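Local atomic coordinates of cytochrome c, 1 heme-binding site (Geobacter sulfurreducens, PDB entry 4RLR), a protein that binds a single heme and probably carries electrons, with a role in accepting electrons from an electrode. Residues A[25-30]-A[37-42]; A[56-59]-A[65-68]; A[97-102]-A[107-112]. All coordinates share one frame; numbering follows the deposited sequence.

Contact 1 (A[25-30]-A[37-42]); sequences AAPEYH and EKWLAK. With ZN (zinc ion), chain D; HEM (protoporphyrin IX containing Fe), chain B.
Trp39 packs against the run from Ala25 to Pro27, with a CH-pi contact from Ala26 at its centre, at the edge of this monoheme cytochrome c fold, where the chain leaving the heme-binding Cys20 and His21 turns into helix 29-34 and is met by the short helix 36-40. The main feature is Ala26 lying on the indole: its CA stands 3.5 Å from the centroid of the six-membered ring of Trp39, only 7° off the ring normal, so a backbone C-H can point into the pi cloud. The methyl CB of Ala26 lands on that same face nearer the rim, 3.5 Å from CE2 of Trp39. With its CG anti to the carbonyl carbon (chi1 -52°), Trp39 reaches across to the loop, while the CE methylene of Lys38 lies over the opposite face, leaving the indole sandwiched between an alanine and the shaft of a lysine. Pro27 adds a looser touch through CD, 4.0 Å from CZ2 of Trp39. No hydrogen bond joins the two segments; Ala26 is instead fixed by backbone bonds to Gly45 and Arg47, and Phe32 of helix 29-34 packs against both Ala26 and Trp39. Both segments also reach bound groups. Leu40 puts CD2 3.9 Å from the heme methyl CMD, and Tyr29 brings CE1 to 3.2 Å from the propionate oxygen O2A of the heme. Beyond Tyr29, whose CD2 lies over one face of the His30 imidazole, toward the rim, NE2 of His30 binds a zinc ion at 2.0 Å; a water and one further atom from outside the two segments also bind it.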
# COMPACT_ATOMS: atom_id res chain seq x y z
N ALA A 25 -15.24 0.69 1.64
CA ALA A 25 -14.53 -0.40 0.98
C ALA A 25 -14.82 -1.71 1.69
O ALA A 25 -15.34 -1.71 2.81
CB ALA A 25 -13.05 -0.13 0.98
N ALA A 26 -14.46 -2.82 1.03
CA ALA A 26 -14.67 -4.15 1.59
C ALA A 26 -13.89 -4.24 2.90
O ALA A 26 -12.80 -3.70 3.00
CB ALA A 26 -14.23 -5.21 0.59
N PRO A 27 -14.47 -4.88 3.93
CA PRO A 27 -13.85 -4.85 5.26
C PRO A 27 -12.48 -5.54 5.32
O PRO A 27 -11.69 -5.23 6.19
CB PRO A 27 -14.83 -5.64 6.13
CG PRO A 27 -16.04 -5.85 5.31
CD PRO A 27 -15.72 -5.66 3.90
N GLU A 28 -12.23 -6.47 4.40
CA GLU A 28 -11.00 -7.24 4.39
C GLU A 28 -10.76 -7.68 2.95
O GLU A 28 -11.70 -7.70 2.17
CB GLU A 28 -11.15 -8.49 5.27
CG GLU A 28 -11.39 -8.27 6.77
CD GLU A 28 -10.23 -7.58 7.52
OE1 GLU A 28 -9.07 -7.58 7.04
OE2 GLU A 28 -10.51 -7.04 8.62
N TYR A 29 -9.53 -8.07 2.63
CA TYR A 29 -9.17 -8.53 1.29
C TYR A 29 -10.10 -9.63 0.75
O TYR A 29 -10.62 -9.52 -0.36
CB TYR A 29 -7.74 -9.04 1.27
CG TYR A 29 -7.36 -9.46 -0.12
CD1 TYR A 29 -7.21 -8.50 -1.11
CD2 TYR A 29 -7.27 -10.80 -0.48
CE1 TYR A 29 -6.94 -8.86 -2.41
CE2 TYR A 29 -6.99 -11.18 -1.81
CZ TYR A 29 -6.82 -10.20 -2.76
OH TYR A 29 -6.55 -10.52 -4.08
N HIS A 30 -10.31 -10.69 1.51
CA HIS A 30 -11.04 -11.83 0.95
C HIS A 30 -12.51 -11.48 0.82
O HIS A 30 -13.18 -12.01 -0.06
CB HIS A 30 -10.78 -13.11 1.74
CG HIS A 30 -9.57 -13.85 1.26
ND1 HIS A 30 -9.61 -14.71 0.19
CD2 HIS A 30 -8.28 -13.82 1.66
CE1 HIS A 30 -8.41 -15.20 -0.03
NE2 HIS A 30 -7.59 -14.68 0.85
N GLU A 37 -17.76 -7.55 -7.70
CA GLU A 37 -18.70 -6.67 -8.39
C GLU A 37 -19.35 -5.68 -7.45
O GLU A 37 -19.58 -4.53 -7.82
CB GLU A 37 -19.77 -7.48 -9.14
CG GLU A 37 -20.66 -6.65 -10.09
CD GLU A 37 -19.91 -6.03 -11.27
OE1 GLU A 37 -18.71 -6.28 -11.46
OE2 GLU A 37 -20.53 -5.26 -12.03
N LYS A 38 -19.67 -6.13 -6.25
CA LYS A 38 -20.34 -5.27 -5.28
C LYS A 38 -19.50 -4.03 -5.02
O LYS A 38 -19.97 -2.91 -5.12
CB LYS A 38 -20.57 -6.03 -3.98
CG LYS A 38 -21.12 -5.23 -2.81
CD LYS A 38 -21.63 -6.21 -1.74
CE LYS A 38 -21.12 -5.88 -0.36
NZ LYS A 38 -21.79 -4.70 0.27
N TRP A 39 -18.22 -4.24 -4.72
CA TRP A 39 -17.33 -3.14 -4.40
C TRP A 39 -16.89 -2.33 -5.62
O TRP A 39 -16.88 -1.09 -5.60
CB TRP A 39 -16.13 -3.67 -3.61
CG TRP A 39 -16.61 -4.50 -2.44
CD1 TRP A 39 -16.64 -5.86 -2.33
CD2 TRP A 39 -17.20 -4.00 -1.25
NE1 TRP A 39 -17.20 -6.23 -1.14
CE2 TRP A 39 -17.53 -5.10 -0.44
CE3 TRP A 39 -17.45 -2.71 -0.77
CZ2 TRP A 39 -18.10 -4.95 0.81
CZ3 TRP A 39 -18.01 -2.57 0.47
CH2 TRP A 39 -18.34 -3.69 1.25
N LEU A 40 -16.52 -3.02 -6.69
CA LEU A 40 -16.05 -2.34 -7.91
C LEU A 40 -17.06 -1.38 -8.50
O LEU A 40 -16.70 -0.36 -9.10
CB LEU A 40 -15.65 -3.37 -8.98
CG LEU A 40 -14.33 -4.09 -8.74
CD1 LEU A 40 -14.02 -5.02 -9.91
CD2 LEU A 40 -13.18 -3.13 -8.48
N ALA A 41 -18.34 -1.70 -8.34
CA ALA A 41 -19.41 -0.88 -8.89
C ALA A 41 -19.50 0.48 -8.19
O ALA A 41 -20.08 1.41 -8.74
CB ALA A 41 -20.69 -1.60 -8.77
N LYS A 42 -18.89 0.59 -7.01
CA LYS A 42 -18.83 1.85 -6.29
C LYS A 42 -17.42 2.45 -6.36
O LYS A 42 -17.07 3.38 -5.64
CB LYS A 42 -19.27 1.63 -4.83
ZN ZN D . -5.61 -14.94 0.72
CHA HEM B . -6.16 -2.03 -5.01
CHB HEM B . -3.11 0.71 -2.45
CHC HEM B . -5.63 4.54 -3.91
CHD HEM B . -9.00 1.81 -5.94
C1A HEM B . -5.08 -1.59 -4.27
C2A HEM B . -4.01 -2.44 -3.83
C3A HEM B . -3.16 -1.70 -3.12
C4A HEM B . -3.67 -0.35 -3.09
CMA HEM B . -1.88 -2.16 -2.42
CAA HEM B . -3.91 -3.94 -4.16
CBA HEM B . -4.58 -4.84 -3.12
CGA HEM B . -4.26 -6.28 -3.51
O1A HEM B . -3.16 -6.79 -3.20
O2A HEM B . -5.11 -6.92 -4.13
C1B HEM B . -3.55 1.99 -2.62
C2B HEM B . -2.89 3.15 -2.11
C3B HEM B . -3.58 4.22 -2.51
C4B HEM B . -4.68 3.75 -3.31
CMB HEM B . -1.65 3.03 -1.22
CAB HEM B . -3.27 5.70 -2.25
CBB HEM B . -2.01 6.12 -2.49
C1C HEM B . -6.77 4.12 -4.54
C2C HEM B . -7.78 5.02 -5.05
C3C HEM B . -8.75 4.26 -5.60
C4C HEM B . -8.32 2.88 -5.49
CMC HEM B . -7.73 6.55 -4.86
CAC HEM B . -10.06 4.69 -6.32
CBC HEM B . -10.13 5.82 -7.05
C1D HEM B . -8.56 0.52 -5.83
C2D HEM B . -9.33 -0.61 -6.28
C3D HEM B . -8.45 -1.82 -5.98
C4D HEM B . -7.24 -1.28 -5.40
CMD HEM B . -10.75 -0.57 -6.89
CAD HEM B . -8.77 -3.30 -6.25
CBD HEM B . -8.62 -3.62 -7.73
CGD HEM B . -7.15 -3.63 -8.05
O1D HEM B . -6.37 -4.49 -7.56
O2D HEM B . -6.74 -2.74 -8.81
NA HEM B . -4.84 -0.31 -3.83
NB HEM B . -4.63 2.39 -3.37
NC HEM B . -7.11 2.82 -4.86
ND HEM B . -7.34 0.10 -5.33
FE HEM B . -5.95 1.30 -4.27
O HOH W 1 -4.92 -14.35 2.57

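Contact 2 (A[56-59]-A[65-68]); sequences FYTA and ALMR. With HEM (protoporphyrin IX containing Fe), chain B.
The carbonyl of Tyr57 takes the backbone N-H of Leu66 in a nearly straight hydrogen bond (Leu66 N to Tyr57 O 3.0 Å, 171° at the hydrogen), tying the loop after helix 51-55 to the first turn of helix 65-70 in the heme pocket of this cytochrome c. Beside it, the CB of Ala65 meets the edge of the Tyr57 ring near its plane. Thr58 and Leu66 run side by side, the methyl CG2 of Thr58 3.6 Å from CD2 of Leu66. Bent at chi2 and chi3, Met67 folds its CE back to 3.5 Å from the carbonyl O of Thr58. A heme propionate approaches both segments: CBA of the heme is 3.9 Å from Tyr57 CE1, and its O1A lies 3.4 Å from Ala65 CB. With a glycine in place of Tyr57, the backbone bond could remain, but the loss of the ring would probably leave Phe56 and the CB of Ala65 without their packing partner and open a gap beside the heme propionate. One shell out, Thr58 OG1 is hydrogen-bonded to Ile55 O, which probably holds its methyl toward Leu66, and Phe56 CD1 lies over the centre of the Tyr57 ring.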
# COMPACT_ATOMS: atom_id res chain seq x y z
N PHE A 56 -0.99 -5.54 6.28
CA PHE A 56 -1.45 -6.77 5.61
C PHE A 56 -0.80 -6.92 4.22
O PHE A 56 -0.49 -8.05 3.76
CB PHE A 56 -2.99 -6.73 5.51
CG PHE A 56 -3.64 -7.97 4.92
CD1 PHE A 56 -3.74 -8.13 3.53
CD2 PHE A 56 -4.20 -8.93 5.74
CE1 PHE A 56 -4.35 -9.24 2.99
CE2 PHE A 56 -4.82 -10.05 5.19
CZ PHE A 56 -4.89 -10.19 3.82
N TYR A 57 -0.56 -5.77 3.59
CA TYR A 57 -0.09 -5.67 2.22
C TYR A 57 1.41 -5.41 2.12
O TYR A 57 1.92 -5.08 1.06
CB TYR A 57 -0.88 -4.55 1.53
CG TYR A 57 -2.34 -4.89 1.53
CD1 TYR A 57 -2.88 -5.72 0.56
CD2 TYR A 57 -3.20 -4.41 2.55
CE1 TYR A 57 -4.23 -6.05 0.56
CE2 TYR A 57 -4.55 -4.74 2.57
CZ TYR A 57 -5.05 -5.57 1.59
OH TYR A 57 -6.36 -5.91 1.59
N THR A 58 2.13 -5.59 3.21
CA THR A 58 3.56 -5.37 3.19
C THR A 58 4.31 -6.68 3.37
O THR A 58 4.71 -7.25 2.38
CB THR A 58 3.99 -4.27 4.16
OG1 THR A 58 3.70 -4.66 5.50
CG2 THR A 58 3.28 -2.95 3.82
N ALA A 59 4.51 -7.16 4.60
CA ALA A 59 5.22 -8.43 4.80
C ALA A 59 4.34 -9.68 4.70
O ALA A 59 4.78 -10.73 4.20
CB ALA A 59 5.91 -8.41 6.15
N ALA A 65 2.52 -6.40 -1.87
CA ALA A 65 1.46 -5.76 -2.68
C ALA A 65 1.52 -4.23 -2.68
O ALA A 65 1.38 -3.59 -3.73
CB ALA A 65 0.06 -6.23 -2.25
N LEU A 66 1.75 -3.63 -1.51
CA LEU A 66 1.82 -2.19 -1.42
C LEU A 66 3.01 -1.69 -2.22
O LEU A 66 2.94 -0.63 -2.89
CB LEU A 66 1.96 -1.77 0.04
CG LEU A 66 2.06 -0.29 0.33
CD1 LEU A 66 0.78 0.40 -0.09
CD2 LEU A 66 2.33 -0.09 1.80
N MET A 67 4.10 -2.45 -2.16
CA MET A 67 5.31 -2.11 -2.90
C MET A 67 5.07 -2.22 -4.41
O MET A 67 5.40 -1.30 -5.17
CB MET A 67 6.51 -2.95 -2.43
CG MET A 67 6.90 -2.73 -0.96
SD MET A 67 5.76 -3.55 0.23
CE MET A 67 6.82 -4.81 0.95
N ARG A 68 4.43 -3.31 -4.84
CA ARG A 68 4.08 -3.48 -6.25
C ARG A 68 3.14 -2.38 -6.78
O ARG A 68 3.32 -1.90 -7.89
CB ARG A 68 3.44 -4.84 -6.49
CG ARG A 68 4.40 -6.02 -6.32
CD ARG A 68 3.81 -7.26 -6.92
NE ARG A 68 2.72 -7.78 -6.11
CZ ARG A 68 2.89 -8.42 -4.96
NH1 ARG A 68 4.12 -8.61 -4.46
NH2 ARG A 68 1.83 -8.86 -4.29
CHA HEM B . -6.16 -2.03 -5.01
CHB HEM B . -3.11 0.71 -2.45
CHC HEM B . -5.63 4.54 -3.91
CHD HEM B . -9.00 1.81 -5.94
C1A HEM B . -5.08 -1.59 -4.27
C2A HEM B . -4.01 -2.44 -3.83
C3A HEM B . -3.16 -1.70 -3.12
C4A HEM B . -3.67 -0.35 -3.09
CMA HEM B . -1.88 -2.16 -2.42
CAA HEM B . -3.91 -3.94 -4.16
CBA HEM B . -4.58 -4.84 -3.12
CGA HEM B . -4.26 -6.28 -3.51
O1A HEM B . -3.16 -6.79 -3.20
O2A HEM B . -5.11 -6.92 -4.13
C1B HEM B . -3.55 1.99 -2.62
C2B HEM B . -2.89 3.15 -2.11
C3B HEM B . -3.58 4.22 -2.51
C4B HEM B . -4.68 3.75 -3.31
CMB HEM B . -1.65 3.03 -1.22
CAB HEM B . -3.27 5.70 -2.25
CBB HEM B . -2.01 6.12 -2.49
C1C HEM B . -6.77 4.12 -4.54
C2C HEM B . -7.78 5.02 -5.05
C3C HEM B . -8.75 4.26 -5.60
C4C HEM B . -8.32 2.88 -5.49
CMC HEM B . -7.73 6.55 -4.86
CAC HEM B . -10.06 4.69 -6.32
CBC HEM B . -10.13 5.82 -7.05
C1D HEM B . -8.56 0.52 -5.83
C2D HEM B . -9.33 -0.61 -6.28
C3D HEM B . -8.45 -1.82 -5.98
C4D HEM B . -7.24 -1.28 -5.40
CMD HEM B . -10.75 -0.57 -6.89
CAD HEM B . -8.77 -3.30 -6.25
CBD HEM B . -8.62 -3.62 -7.73
CGD HEM B . -7.15 -3.63 -8.05
O1D HEM B . -6.37 -4.49 -7.56
O2D HEM B . -6.74 -2.74 -8.81
NA HEM B . -4.84 -0.31 -3.83
NB HEM B . -4.63 2.39 -3.37
NC HEM B . -7.11 2.82 -4.86
ND HEM B . -7.34 0.10 -5.33
FE HEM B . -5.95 1.30 -4.27

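Contact 3 (A[97-102]-A[107-112]); sequences RNLAVF and GVWNLK
Trp109 pushes the six-membered end of its indole against helix 92-106, meeting Leu99 and Phe102 one turn apart. Leu99 comes at it obliquely, with CD1 3.7 Å from CZ2 of Trp109. Phe102 offers its backbone and CB rather than its ring: the carbonyl O of Phe102 sits at the indole edge, near its plane and 3.7 Å from CZ3 of Trp109, while the CB of Phe102 is 4.1 Å from CH2 of Trp109. The phenyl itself leads away from the tryptophan, to Leu70 and Leu88. To come back against the helix it has just left, the chain turns at Gly107, whose backbone angles (phi 106°, psi -87°) would jam a CB against the carbonyl O of the residue before, and bends again in an inverse gamma turn centred on Trp109. Its CG stands anti to the backbone N (chi1 -153°), which carries the indole back to the helix. Farther on, Asn110 closes an Asx turn, its OD1 accepting from Lys112 N at 2.8 Å in the carbonyl plane. From outside the pair, Lys103 makes a cation-pi contact with the indole. No hydrogen bond joins the segments, so apolar contact does the work, while the indole's one polar atom, NE1, is satisfied by Asp71 OD1.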
# COMPACT_ATOMS: atom_id res chain seq x y z
N ARG A 97 7.71 12.51 -4.15
CA ARG A 97 7.92 12.85 -2.74
C ARG A 97 7.17 11.85 -1.87
O ARG A 97 7.72 11.29 -0.92
CB ARG A 97 7.43 14.27 -2.41
CG ARG A 97 8.29 15.38 -2.98
CD ARG A 97 8.01 16.69 -2.28
NE ARG A 97 6.64 17.14 -2.49
CZ ARG A 97 6.24 17.94 -3.48
NH1 ARG A 97 7.10 18.41 -4.39
NH2 ARG A 97 4.95 18.28 -3.56
N ASN A 98 5.92 11.59 -2.21
CA ASN A 98 5.12 10.68 -1.41
C ASN A 98 5.57 9.23 -1.51
O ASN A 98 5.51 8.47 -0.53
CB ASN A 98 3.62 10.85 -1.72
CG ASN A 98 3.06 12.14 -1.10
OD1 ASN A 98 3.53 12.59 -0.05
ND2 ASN A 98 2.07 12.73 -1.76
N LEU A 99 6.03 8.83 -2.70
CA LEU A 99 6.57 7.51 -2.86
C LEU A 99 7.77 7.34 -1.96
O LEU A 99 8.03 6.25 -1.47
CB LEU A 99 6.97 7.24 -4.30
CG LEU A 99 7.66 5.90 -4.55
CD1 LEU A 99 6.79 4.71 -4.06
CD2 LEU A 99 8.00 5.75 -6.02
N ALA A 100 8.51 8.43 -1.75
CA ALA A 100 9.73 8.35 -0.99
C ALA A 100 9.41 8.13 0.49
O ALA A 100 10.16 7.44 1.17
CB ALA A 100 10.59 9.61 -1.21
N VAL A 101 8.28 8.67 0.95
CA VAL A 101 7.82 8.48 2.32
C VAL A 101 7.39 7.03 2.54
O VAL A 101 7.72 6.43 3.57
CB VAL A 101 6.65 9.45 2.65
CG1 VAL A 101 6.15 9.28 4.07
CG2 VAL A 101 7.07 10.93 2.42
N PHE A 102 6.70 6.44 1.57
CA PHE A 102 6.32 5.03 1.70
C PHE A 102 7.53 4.09 1.69
O PHE A 102 7.53 3.09 2.41
CB PHE A 102 5.33 4.60 0.61
CG PHE A 102 3.89 4.94 0.90
CD1 PHE A 102 3.38 6.18 0.54
CD2 PHE A 102 3.05 4.03 1.50
CE1 PHE A 102 2.06 6.50 0.77
CE2 PHE A 102 1.73 4.32 1.74
CZ PHE A 102 1.23 5.56 1.38
N GLY A 107 10.71 0.11 4.73
CA GLY A 107 12.04 -0.40 5.05
C GLY A 107 12.77 -0.77 3.77
O GLY A 107 13.49 0.05 3.20
N VAL A 108 12.56 -2.00 3.31
CA VAL A 108 13.07 -2.44 2.02
C VAL A 108 11.90 -2.52 1.01
O VAL A 108 10.89 -3.13 1.32
CB VAL A 108 13.81 -3.80 2.14
CG1 VAL A 108 14.21 -4.35 0.79
CG2 VAL A 108 15.07 -3.65 3.01
N TRP A 109 12.04 -1.92 -0.17
CA TRP A 109 11.01 -2.00 -1.22
C TRP A 109 10.96 -3.37 -1.92
O TRP A 109 11.18 -3.48 -3.12
CB TRP A 109 11.23 -0.89 -2.24
CG TRP A 109 9.97 -0.44 -2.96
CD1 TRP A 109 9.69 -0.56 -4.29
CD2 TRP A 109 8.83 0.21 -2.37
NE1 TRP A 109 8.44 -0.02 -4.57
CE2 TRP A 109 7.90 0.46 -3.40
CE3 TRP A 109 8.51 0.60 -1.06
CZ2 TRP A 109 6.67 1.10 -3.15
CZ3 TRP A 109 7.29 1.24 -0.83
CH2 TRP A 109 6.39 1.47 -1.86
N ASN A 110 10.61 -4.42 -1.18
CA ASN A 110 10.58 -5.75 -1.76
C ASN A 110 9.28 -6.04 -2.52
O ASN A 110 8.19 -5.99 -1.95
CB ASN A 110 10.78 -6.79 -0.65
CG ASN A 110 11.17 -8.16 -1.19
OD1 ASN A 110 10.59 -8.66 -2.15
ND2 ASN A 110 12.18 -8.76 -0.57
N LEU A 111 9.39 -6.38 -3.81
CA LEU A 111 8.23 -6.62 -4.65
C LEU A 111 7.79 -8.07 -4.73
O LEU A 111 6.81 -8.39 -5.42
CB LEU A 111 8.49 -6.14 -6.07
CG LEU A 111 9.06 -4.75 -6.34
CD1 LEU A 111 8.88 -4.41 -7.81
CD2 LEU A 111 8.39 -3.69 -5.51
N LYS A 112 8.50 -8.97 -4.04
CA LYS A 112 8.23 -10.38 -4.17
C LYS A 112 6.94 -10.78 -3.49
O LYS A 112 6.41 -10.05 -2.65
CB LYS A 112 9.34 -11.20 -3.54
CG LYS A 112 10.63 -11.18 -4.30
CD LYS A 112 11.75 -11.79 -3.47
CE LYS A 112 13.10 -11.60 -4.15
NZ LYS A 112 14.18 -12.31 -3.40

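How the contacts relate
Contact 2 is fully buried near the middle of the chain, its centre about 6 Å from the chain's; contact 3 is buried too, whereas contact 1 lies farther out and is only partly covered. Contacts 1 and 2 both reach the heme and touch each other, Tyr29 CB lying 3.4 Å from Tyr57 OH. Contacts 2 and 3 join through helix 65-70: Arg68 NH1 probably bonds Leu111 O at 2.9 Å. Contacts 1 and 3 fall on opposite sides of the chain centre. Only contact 2 has a hydrogen bond between its segments; contacts 1 and 3 each rest on a tryptophan, used by its face in the first, and in the other meeting a carbonyl at its edge and a leucine methyl obliquely.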